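Local coordinates for protein kcn28 (Kitasatospora, PDB 6J31) that is of unassigned function but has the two facing Rossmann-like domains of the GT-B fold, with an erythromycin CIII-like C-terminal domain, at residues M9-S14 with L105-A110; L22-E27 with R385-I390; I125-T130 with R184-V189. All coordinates share one frame; numbering follows the deposited sequence.

Contact 1 (M9-S14 with L105-A110); sequences MVSVPS and LYDVLA. With BG9 ((2E,2'E)-3,3'-(1,2-phenylene)di(prop-2-enoic acid)), chain I.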
loop_
_atom_site.group_PDB
_atom_site.type_symbol
_atom_site.label_atom_id
_atom_site.label_comp_id
_atom_site.label_asym_id
_atom_site.label_seq_id
_atom_site.Cartn_x
_atom_site.Cartn_y
_atom_site.Cartn_z
ATOM N N MET A 9 1.553 15.862 8.993
ATOM C CA MET A 9 1.204 14.652 8.269
ATOM C C MET A 9 -0.162 14.174 8.745
ATOM O O MET A 9 -0.469 14.240 9.940
ATOM C CB MET A 9 2.263 13.569 8.496
ATOM C CG MET A 9 1.935 12.208 7.901
ATOM S SD MET A 9 1.818 12.210 6.107
ATOM C CE MET A 9 1.311 10.519 5.800
ATOM N N VAL A 10 -1.006 13.755 7.803
ATOM C CA VAL A 10 -2.334 13.230 8.107
ATOM C C VAL A 10 -2.510 11.918 7.356
ATOM O O VAL A 10 -2.220 11.838 6.158
ATOM C CB VAL A 10 -3.456 14.220 7.723
ATOM C CG1 VAL A 10 -4.801 13.736 8.257
ATOM C CG2 VAL A 10 -3.146 15.631 8.223
ATOM N N SER A 11 -2.986 10.893 8.053
ATOM C CA SER A 11 -3.272 9.619 7.412
ATOM C C SER A 11 -4.459 8.978 8.115
ATOM O O SER A 11 -5.153 9.615 8.911
ATOM C CB SER A 11 -2.053 8.692 7.400
ATOM O OG SER A 11 -2.301 7.579 6.552
ATOM N N VAL A 12 -4.699 7.713 7.788
ATOM C CA VAL A 12 -5.846 6.967 8.297
ATOM C C VAL A 12 -5.327 5.685 8.935
ATOM O O VAL A 12 -4.204 5.241 8.645
ATOM C CB VAL A 12 -6.860 6.660 7.170
ATOM C CG1 VAL A 12 -7.303 7.952 6.495
ATOM C CG2 VAL A 12 -6.246 5.703 6.161
ATOM N N PRO A 13 -6.125 5.055 9.806
ATOM C CA PRO A 13 -5.654 3.837 10.483
ATOM C C PRO A 13 -5.634 2.585 9.613
ATOM O O PRO A 13 -5.071 1.573 10.053
ATOM C CB PRO A 13 -6.654 3.683 11.640
ATOM C CG PRO A 13 -7.899 4.318 11.130
ATOM C CD PRO A 13 -7.436 5.495 10.323
ATOM N N SER A 14 -6.206 2.615 8.406
ATOM C CA SER A 14 -6.169 1.447 7.529
ATOM C C SER A 14 -4.728 1.023 7.264
ATOM O O SER A 14 -3.831 1.862 7.140
ATOM C CB SER A 14 -6.887 1.750 6.214
ATOM O OG SER A 14 -8.212 2.196 6.449
ATOM N N LEU A 105 0.977 17.351 4.697
ATOM C CA LEU A 105 1.196 16.087 4.006
ATOM C C LEU A 105 0.022 15.178 4.332
ATOM O O LEU A 105 -0.377 15.082 5.496
ATOM C CB LEU A 105 2.499 15.418 4.451
ATOM C CG LEU A 105 3.815 16.191 4.392
ATOM C CD1 LEU A 105 4.979 15.259 4.748
ATOM C CD2 LEU A 105 4.026 16.864 3.043
ATOM N N TYR A 106 -0.541 14.523 3.320
ATOM C CA TYR A 106 -1.708 13.694 3.578
ATOM C C TYR A 106 -1.719 12.443 2.711
ATOM O O TYR A 106 -1.458 12.500 1.508
ATOM C CB TYR A 106 -3.003 14.494 3.366
ATOM C CG TYR A 106 -3.233 14.957 1.943
ATOM C CD1 TYR A 106 -2.595 16.085 1.441
ATOM C CD2 TYR A 106 -4.110 14.274 1.110
ATOM C CE1 TYR A 106 -2.815 16.507 0.139
ATOM C CE2 TYR A 106 -4.333 14.687 -0.183
ATOM C CZ TYR A 106 -3.683 15.799 -0.665
ATOM O OH TYR A 106 -3.919 16.196 -1.956
ATOM N N ASP A 107 -2.067 11.323 3.333
ATOM C CA ASP A 107 -2.328 10.091 2.614
ATOM C C ASP A 107 -3.529 10.276 1.685
ATOM O O ASP A 107 -4.321 11.207 1.842
ATOM C CB ASP A 107 -2.587 8.966 3.617
ATOM C CG ASP A 107 -3.032 7.688 2.958
ATOM O OD1 ASP A 107 -2.170 6.956 2.433
ATOM O OD2 ASP A 107 -4.256 7.448 2.922
ATOM N N VAL A 108 -3.657 9.369 0.707
ATOM C CA VAL A 108 -4.722 9.466 -0.294
ATOM C C VAL A 108 -6.092 9.546 0.369
ATOM O O VAL A 108 -6.977 10.278 -0.090
ATOM C CB VAL A 108 -4.656 8.273 -1.267
ATOM C CG1 VAL A 108 -5.691 8.420 -2.380
ATOM C CG2 VAL A 108 -3.284 8.144 -1.856
ATOM N N LEU A 109 -6.291 8.800 1.454
ATOM C CA LEU A 109 -7.575 8.780 2.142
ATOM C C LEU A 109 -7.720 9.906 3.154
ATOM O O LEU A 109 -8.782 10.032 3.771
ATOM C CB LEU A 109 -7.778 7.425 2.838
ATOM C CG LEU A 109 -7.834 6.182 1.938
ATOM C CD1 LEU A 109 -8.116 4.927 2.741
ATOM C CD2 LEU A 109 -8.881 6.347 0.860
ATOM N N ALA A 110 -6.702 10.749 3.309
ATOM C CA ALA A 110 -6.741 11.878 4.228
ATOM C C ALA A 110 -6.888 13.202 3.484
ATOM O O ALA A 110 -6.427 14.248 3.951
ATOM C CB ALA A 110 -5.496 11.892 5.112
HETATM C C1 BG9 I . -6.005 4.862 -3.874
HETATM C C2 BG9 I . -7.361 4.564 -4.020
HETATM C C3 BG9 I . -8.048 3.908 -2.999
HETATM C C4 BG9 I . -7.379 3.564 -1.815
HETATM C C5 BG9 I . -6.026 3.866 -1.671
HETATM C C6 BG9 I . -5.339 4.515 -2.699
HETATM C C7 BG9 I . -8.116 2.849 -0.661
HETATM C C8 BG9 I . -8.116 1.517 -0.565
HETATM C C9 BG9 I . -8.857 0.833 0.601
HETATM C C10 BG9 I . -9.545 3.600 -3.196
HETATM C C11 BG9 I . -10.029 3.558 -4.441
HETATM C C12 BG9 I . -11.522 3.266 -4.676
HETATM O O2 BG9 I . -12.146 3.978 -5.390
HETATM O O3 BG9 I . -10.191 0.597 0.218
#

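Contact 2 (L22-E27 with R385-I390); sequences LELIRE and RAADLI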
loop_
_atom_site.group_PDB
_atom_site.type_symbol
_atom_site.label_atom_id
_atom_site.label_comp_id
_atom_site.label_asym_id
_atom_site.label_seq_id
_atom_site.Cartn_x
_atom_site.Cartn_y
_atom_site.Cartn_z
ATOM N N LEU A 22 6.426 5.877 7.077
ATOM C CA LEU A 22 7.078 6.022 8.383
ATOM C C LEU A 22 8.511 6.522 8.245
ATOM O O LEU A 22 8.930 7.437 8.965
ATOM C CB LEU A 22 7.053 4.713 9.182
ATOM C CG LEU A 22 5.807 4.278 9.968
ATOM C CD1 LEU A 22 4.614 5.214 9.789
ATOM C CD2 LEU A 22 5.437 2.827 9.715
ATOM N N GLU A 23 9.284 5.928 7.335
ATOM C CA GLU A 23 10.672 6.349 7.191
ATOM C C GLU A 23 10.773 7.764 6.646
ATOM O O GLU A 23 11.733 8.478 6.959
ATOM C CB GLU A 23 11.434 5.372 6.300
ATOM C CG GLU A 23 11.613 3.992 6.924
ATOM C CD GLU A 23 12.088 4.058 8.365
ATOM O OE1 GLU A 23 13.037 4.823 8.653
ATOM O OE2 GLU A 23 11.510 3.340 9.210
ATOM N N LEU A 24 9.804 8.186 5.833
ATOM C CA LEU A 24 9.796 9.570 5.378
ATOM C C LEU A 24 9.571 10.528 6.544
ATOM O O LEU A 24 10.269 11.542 6.664
ATOM C CB LEU A 24 8.729 9.759 4.297
ATOM C CG LEU A 24 8.498 11.179 3.775
ATOM C CD1 LEU A 24 9.811 11.760 3.294
ATOM C CD2 LEU A 24 7.485 11.172 2.642
ATOM N N ILE A 25 8.617 10.213 7.424
ATOM C CA ILE A 25 8.359 11.073 8.577
ATOM C C ILE A 25 9.556 11.076 9.514
ATOM O O ILE A 25 9.952 12.125 10.038
ATOM C CB ILE A 25 7.081 10.632 9.312
ATOM C CG1 ILE A 25 5.895 10.545 8.346
ATOM C CG2 ILE A 25 6.776 11.602 10.438
ATOM C CD1 ILE A 25 5.547 11.865 7.700
ATOM N N ARG A 26 10.154 9.904 9.735
ATOM C CA ARG A 26 11.343 9.812 10.572
ATOM C C ARG A 26 12.472 10.674 10.022
ATOM O O ARG A 26 13.189 11.332 10.785
ATOM C CB ARG A 26 11.783 8.356 10.679
ATOM C CG ARG A 26 12.720 8.077 11.828
ATOM C CD ARG A 26 13.409 6.732 11.662
ATOM N NE ARG A 26 12.447 5.647 11.496
ATOM C CZ ARG A 26 11.658 5.186 12.461
ATOM N NH1 ARG A 26 11.693 5.724 13.671
ATOM N NH2 ARG A 26 10.822 4.190 12.209
ATOM N N GLU A 27 12.647 10.681 8.697
ATOM C CA GLU A 27 13.687 11.502 8.088
ATOM C C GLU A 27 13.406 12.988 8.270
ATOM O O GLU A 27 14.326 13.769 8.540
ATOM C CB GLU A 27 13.823 11.167 6.601
ATOM C CG GLU A 27 14.750 12.111 5.838
ATOM C CD GLU A 27 16.198 12.042 6.301
ATOM O OE1 GLU A 27 16.599 11.013 6.891
ATOM O OE2 GLU A 27 16.932 13.033 6.092
ATOM N N ARG A 385 14.953 11.921 -1.540
ATOM C CA ARG A 385 14.345 12.779 -2.552
ATOM C C ARG A 385 12.978 13.280 -2.096
ATOM O O ARG A 385 12.639 14.449 -2.310
ATOM C CB ARG A 385 14.234 12.048 -3.888
ATOM C CG ARG A 385 13.782 12.967 -5.011
ATOM C CD ARG A 385 13.448 12.225 -6.287
ATOM N NE ARG A 385 13.004 13.157 -7.317
ATOM C CZ ARG A 385 12.516 12.796 -8.500
ATOM N NH1 ARG A 385 12.415 11.512 -8.820
ATOM N NH2 ARG A 385 12.129 13.722 -9.366
ATOM N N ALA A 386 12.187 12.413 -1.456
ATOM C CA ALA A 386 10.876 12.827 -0.970
ATOM C C ALA A 386 10.998 13.923 0.082
ATOM O O ALA A 386 10.265 14.919 0.042
ATOM C CB ALA A 386 10.123 11.624 -0.406
ATOM N N ALA A 387 11.940 13.771 1.015
ATOM C CA ALA A 387 12.149 14.803 2.022
ATOM C C ALA A 387 12.623 16.107 1.388
ATOM O O ALA A 387 12.186 17.193 1.786
ATOM C CB ALA A 387 13.146 14.315 3.073
ATOM N N ASP A 388 13.513 16.023 0.394
ATOM C CA ASP A 388 13.984 17.235 -0.275
ATOM C C ASP A 388 12.842 17.963 -0.974
ATOM O O ASP A 388 12.771 19.198 -0.940
ATOM C CB ASP A 388 15.092 16.902 -1.270
ATOM C CG ASP A 388 16.363 16.422 -0.593
ATOM O OD1 ASP A 388 16.471 16.549 0.648
ATOM O OD2 ASP A 388 17.257 15.920 -1.306
ATOM N N LEU A 389 11.939 17.218 -1.618
ATOM C CA LEU A 389 10.812 17.850 -2.299
ATOM C C LEU A 389 9.869 18.528 -1.311
ATOM O O LEU A 389 9.332 19.605 -1.595
ATOM C CB LEU A 389 10.063 16.822 -3.143
ATOM C CG LEU A 389 10.799 16.384 -4.407
ATOM C CD1 LEU A 389 9.976 15.369 -5.184
ATOM C CD2 LEU A 389 11.125 17.600 -5.262
ATOM N N ILE A 390 9.652 17.911 -0.150
ATOM C CA ILE A 390 8.792 18.509 0.865
ATOM C C ILE A 390 9.418 19.789 1.407
ATOM O O ILE A 390 8.725 20.786 1.650
ATOM C CB ILE A 390 8.511 17.492 1.985
ATOM C CG1 ILE A 390 7.636 16.354 1.460
ATOM C CG2 ILE A 390 7.834 18.171 3.168
ATOM C CD1 ILE A 390 7.748 15.071 2.261
#

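Contact 3 (I125-T130 with R184-V189); sequences IQISPT and RSLVLV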
loop_
_atom_site.group_PDB
_atom_site.type_symbol
_atom_site.label_atom_id
_atom_site.label_comp_id
_atom_site.label_asym_id
_atom_site.label_seq_id
_atom_site.Cartn_x
_atom_site.Cartn_y
_atom_site.Cartn_z
ATOM N N ILE A 125 0.682 18.388 0.026
ATOM C CA ILE A 125 1.320 17.358 -0.791
ATOM C C ILE A 125 0.679 16.019 -0.464
ATOM O O ILE A 125 0.686 15.593 0.696
ATOM C CB ILE A 125 2.839 17.283 -0.559
ATOM C CG1 ILE A 125 3.493 18.645 -0.774
ATOM C CG2 ILE A 125 3.461 16.219 -1.461
ATOM C CD1 ILE A 125 4.911 18.705 -0.286
ATOM N N GLN A 126 0.158 15.342 -1.481
ATOM C CA GLN A 126 -0.386 14.008 -1.281
ATOM C C GLN A 126 0.740 12.986 -1.176
ATOM O O GLN A 126 1.745 13.072 -1.889
ATOM C CB GLN A 126 -1.317 13.633 -2.431
ATOM C CG GLN A 126 -1.946 12.260 -2.300
ATOM C CD GLN A 126 -2.423 11.724 -3.637
ATOM O OE1 GLN A 126 -1.615 11.420 -4.516
ATOM N NE2 GLN A 126 -3.735 11.635 -3.809
ATOM N N ILE A 127 0.577 12.030 -0.266
ATOM C CA ILE A 127 1.481 10.894 -0.124
ATOM C C ILE A 127 0.693 9.655 -0.527
ATOM O O ILE A 127 -0.177 9.194 0.221
ATOM C CB ILE A 127 2.027 10.767 1.306
ATOM C CG1 ILE A 127 2.537 12.118 1.811
ATOM C CG2 ILE A 127 3.148 9.731 1.365
ATOM C CD1 ILE A 127 3.817 12.589 1.143
ATOM N N SER A 128 0.979 9.116 -1.714
ATOM C CA SER A 128 0.219 7.986 -2.241
ATOM C C SER A 128 0.960 6.687 -1.977
ATOM O O SER A 128 2.090 6.523 -2.463
ATOM C CB SER A 128 -0.025 8.152 -3.734
ATOM O OG SER A 128 -0.656 6.996 -4.255
ATOM N N PRO A 129 0.375 5.737 -1.239
ATOM C CA PRO A 129 1.080 4.478 -0.958
ATOM C C PRO A 129 1.054 3.472 -2.094
ATOM O O PRO A 129 1.768 2.462 -2.020
ATOM C CB PRO A 129 0.326 3.935 0.260
ATOM C CG PRO A 129 -1.071 4.420 0.048
ATOM C CD PRO A 129 -0.928 5.803 -0.552
ATOM N N THR A 130 0.273 3.708 -3.140
ATOM C CA THR A 130 0.218 2.809 -4.283
ATOM C C THR A 130 0.105 3.667 -5.539
ATOM O O THR A 130 0.189 4.898 -5.483
ATOM C CB THR A 130 -0.932 1.801 -4.143
ATOM O OG1 THR A 130 -0.826 0.811 -5.173
ATOM C CG2 THR A 130 -2.280 2.496 -4.257
ATOM N N ARG A 184 0.057 18.491 -5.528
ATOM C CA ARG A 184 1.362 17.857 -5.606
ATOM C C ARG A 184 1.233 16.478 -4.988
ATOM O O ARG A 184 0.483 16.292 -4.027
ATOM C CB ARG A 184 2.440 18.670 -4.874
ATOM C CG ARG A 184 2.803 19.968 -5.562
ATOM C CD ARG A 184 3.594 20.901 -4.657
ATOM N NE ARG A 184 3.710 22.235 -5.242
ATOM C CZ ARG A 184 4.531 22.538 -6.243
ATOM N NH1 ARG A 184 5.310 21.601 -6.771
ATOM N NH2 ARG A 184 4.574 23.777 -6.720
ATOM N N SER A 185 1.954 15.509 -5.536
ATOM C CA SER A 185 1.826 14.154 -5.025
ATOM C C SER A 185 3.165 13.445 -5.065
ATOM O O SER A 185 3.884 13.512 -6.066
ATOM C CB SER A 185 0.789 13.365 -5.823
ATOM O OG SER A 185 0.773 12.011 -5.415
ATOM N N LEU A 186 3.488 12.767 -3.971
ATOM C CA LEU A 186 4.632 11.870 -3.906
ATOM C C LEU A 186 4.079 10.456 -3.999
ATOM O O LEU A 186 3.386 9.994 -3.086
ATOM C CB LEU A 186 5.431 12.074 -2.619
ATOM C CG LEU A 186 6.064 13.452 -2.424
ATOM C CD1 LEU A 186 6.802 13.512 -1.102
ATOM C CD2 LEU A 186 6.993 13.781 -3.575
ATOM N N VAL A 187 4.346 9.790 -5.116
ATOM C CA VAL A 187 3.843 8.444 -5.360
ATOM C C VAL A 187 4.926 7.476 -4.905
ATOM O O VAL A 187 5.999 7.399 -5.508
ATOM C CB VAL A 187 3.479 8.235 -6.834
ATOM C CG1 VAL A 187 2.729 6.925 -7.022
ATOM C CG2 VAL A 187 2.656 9.405 -7.348
ATOM N N LEU A 188 4.639 6.716 -3.854
ATOM C CA LEU A 188 5.650 5.891 -3.201
ATOM C C LEU A 188 5.818 4.544 -3.889
ATOM O O LEU A 188 5.958 3.513 -3.230
ATOM C CB LEU A 188 5.262 5.717 -1.737
ATOM C CG LEU A 188 5.358 6.993 -0.888
ATOM C CD1 LEU A 188 5.460 6.684 0.603
ATOM C CD2 LEU A 188 6.510 7.881 -1.348
ATOM N N VAL A 189 5.774 4.524 -5.218
ATOM C CA VAL A 189 6.037 3.322 -6.007
ATOM C C VAL A 189 6.960 3.705 -7.155
ATOM O O VAL A 189 7.021 4.877 -7.554
ATOM C CB VAL A 189 4.729 2.682 -6.538
ATOM C CG1 VAL A 189 3.705 2.500 -5.427
ATOM C CG2 VAL A 189 4.140 3.516 -7.655
#

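Contact 1 (M9-S14 with L105-A110)
A chi1 of -171° sets CG1 of Val-10 trans to its own N, and there the methyl packs on CB of Ala-110 at 3.7 Å. Met-9 bends at chi2 (64°), which carries SD across the side chain of Leu-105 at about a right angle, 3.7 Å from CB of Leu-105. Met-9 and Leu-105 share one face of the parallel sheet; Val-10 and Tyr-106 share the other. Two backbone bonds join the strands, Val-10 N to Leu-105 O (2.7 Å) and Asp-107 N to Val-10 O (2.9 Å). Past them, Ser-11 OG rests against CB of Asp-107 while its hydrogen bond goes to His-17 O. The carboxylate of Asp-107 is held twice: OD1 pairs with His-17 ND1, and OD2 takes Leu-109 N at 2.9 Å from above the carboxylate plane, closing an Asx turn. That turn presents CB of Leu-109 to CG1 of Val-12 (3.7 Å), the two side chains crossing at about a right angle, and leads CD2 of Leu-109 to 3.9 Å from C7 of BG9. Strands 6-10 and 103-107 are neighbours in the N-terminal Rossmann-like domain of this GT-B fold, and the loop after 103-107 brings Val-108 and Leu-109 to the BG9 site.

Contact 2 (L22-E27 with R385-I390)
Apolar contacts carry this helix crossing, and Leu-24 is at their centre. With CG trans to the backbone N (chi1 175°), its isobutyl fork reaches out from helix 22-30 and straddles CB of Ala-386 on helix 382-391. CD1 lies 3.7 Å from CB of Ala-386 and also 3.7 Å from the backbone N of Ala-387, so this branch touches the second helix down to its main chain. The other branch, CD2, meets CD1 of Ile-390 tip to tip at 3.9 Å. One turn beyond Leu-24, Glu-27 adds only its aliphatic part: CG rests 3.9 Å from CB of Ala-387. The two alanines are thus met by the longer side chains of Leu-24 and Glu-27, and the axes of the short helical segments pass 9.7 Å apart at a crossing angle of -56°.

Charged groups flank this apolar core on the Glu-27 side. The carboxylate end of Glu-27 turns to Arg-31, which binds it through NE and bonds OD1 of Asp-388 through NH1, thus bridging the two helices. Glu-27 OE2 and Asp-388 OD1 are 6.5 Å apart, and their mutual repulsion is probably eased by that shared arginine. Away from the crossing, within helix 22-30, Arg-26 grips Glu-23 side-on: NE reaches OE1 (3.0 Å) and NH2 reaches OE2 (3.2 Å). NH2 of Arg-26 has a second acid partner in Glu-49.

Beneath the crossing, Ala-386 and Ile-390 also touch Leu-186, and Ile-390 touches Ile-7, both on strands of the seven-stranded sheet. A C-terminal helix that returns from the second domain to pack on the N-terminal Rossmann-like domain is a familiar feature of the GT-B fold.

Contact 3 (I125-T130 with R184-V189)
Leu-186 fits its branched end between Ile-125 and Ile-127, its neighbours on the same face of the sheet. CG of Leu-186 meets CG2 of Ile-125 at 3.9 Å. Ile-127, on the strand beside it and bent at chi2 (-71°), swings CD1 back to 3.8 Å from CD1 of Leu-186, the two side chains lying alongside and pointing the same way. Further on, CD1 of Leu-188 packs at a slant against CG2 of Ile-127 (3.9 Å), so isoleucine and leucine methyls interlock along this face. Helix 382-391 covers the Ile-125 and Leu-186 part of it.

Gln-126, Ser-185, Ser-128 and Val-187 take the other face. There the extended Gln-126 chain delivers OE1 to OG of Ser-185 (2.6 Å), the hydroxyl donating from 17° off the carbonyl plane. At the end of strand 185-187, Val-187 CG1 nestles against Thr-130 O (3.6 Å), and Val-189 CG1 packs against CA of Thr-130 at 3.7 Å. The same carbonyl of Thr-130 accepts the hydroxyl of Ser-128 at 2.6 Å, which probably steadies the bend after the strand.

Four alternating backbone bonds, from Gln-126 N to Arg-184 O through Leu-188 N to Ser-128 O, fix the parallel register. The chemistry thus divides by face: an oily side, and one where buried Ser-185 bonds Gln-126 and Ser-128 bonds a backbone carbonyl. It is consistent with a well-placed loop for Thr-130, whose OG1 bonds Asp-326 and which touches BG9.

Overall arrangement
All three contacts are buried, but contact 2 lies further out, its centre about 17 Å from the chain centre against 12 and 11 Å for contacts 1 and 3. Contacts 1 and 3 belong to one parallel sheet, joined where strands 103-107 and 124-128 pair; both combine backbone hydrogen bonds with side-chain packing and supply residues to the BG9 pocket. Contact 2 is helix on helix, relying on methyl packing edged by salt bridges. It lies over the sheet: Ile-25 touches Met-9 of contact 1, and Ile-390 reaches both Leu-105 and Leu-186. In sequence, contact 3 is nested within the long loop that contact 2 closes.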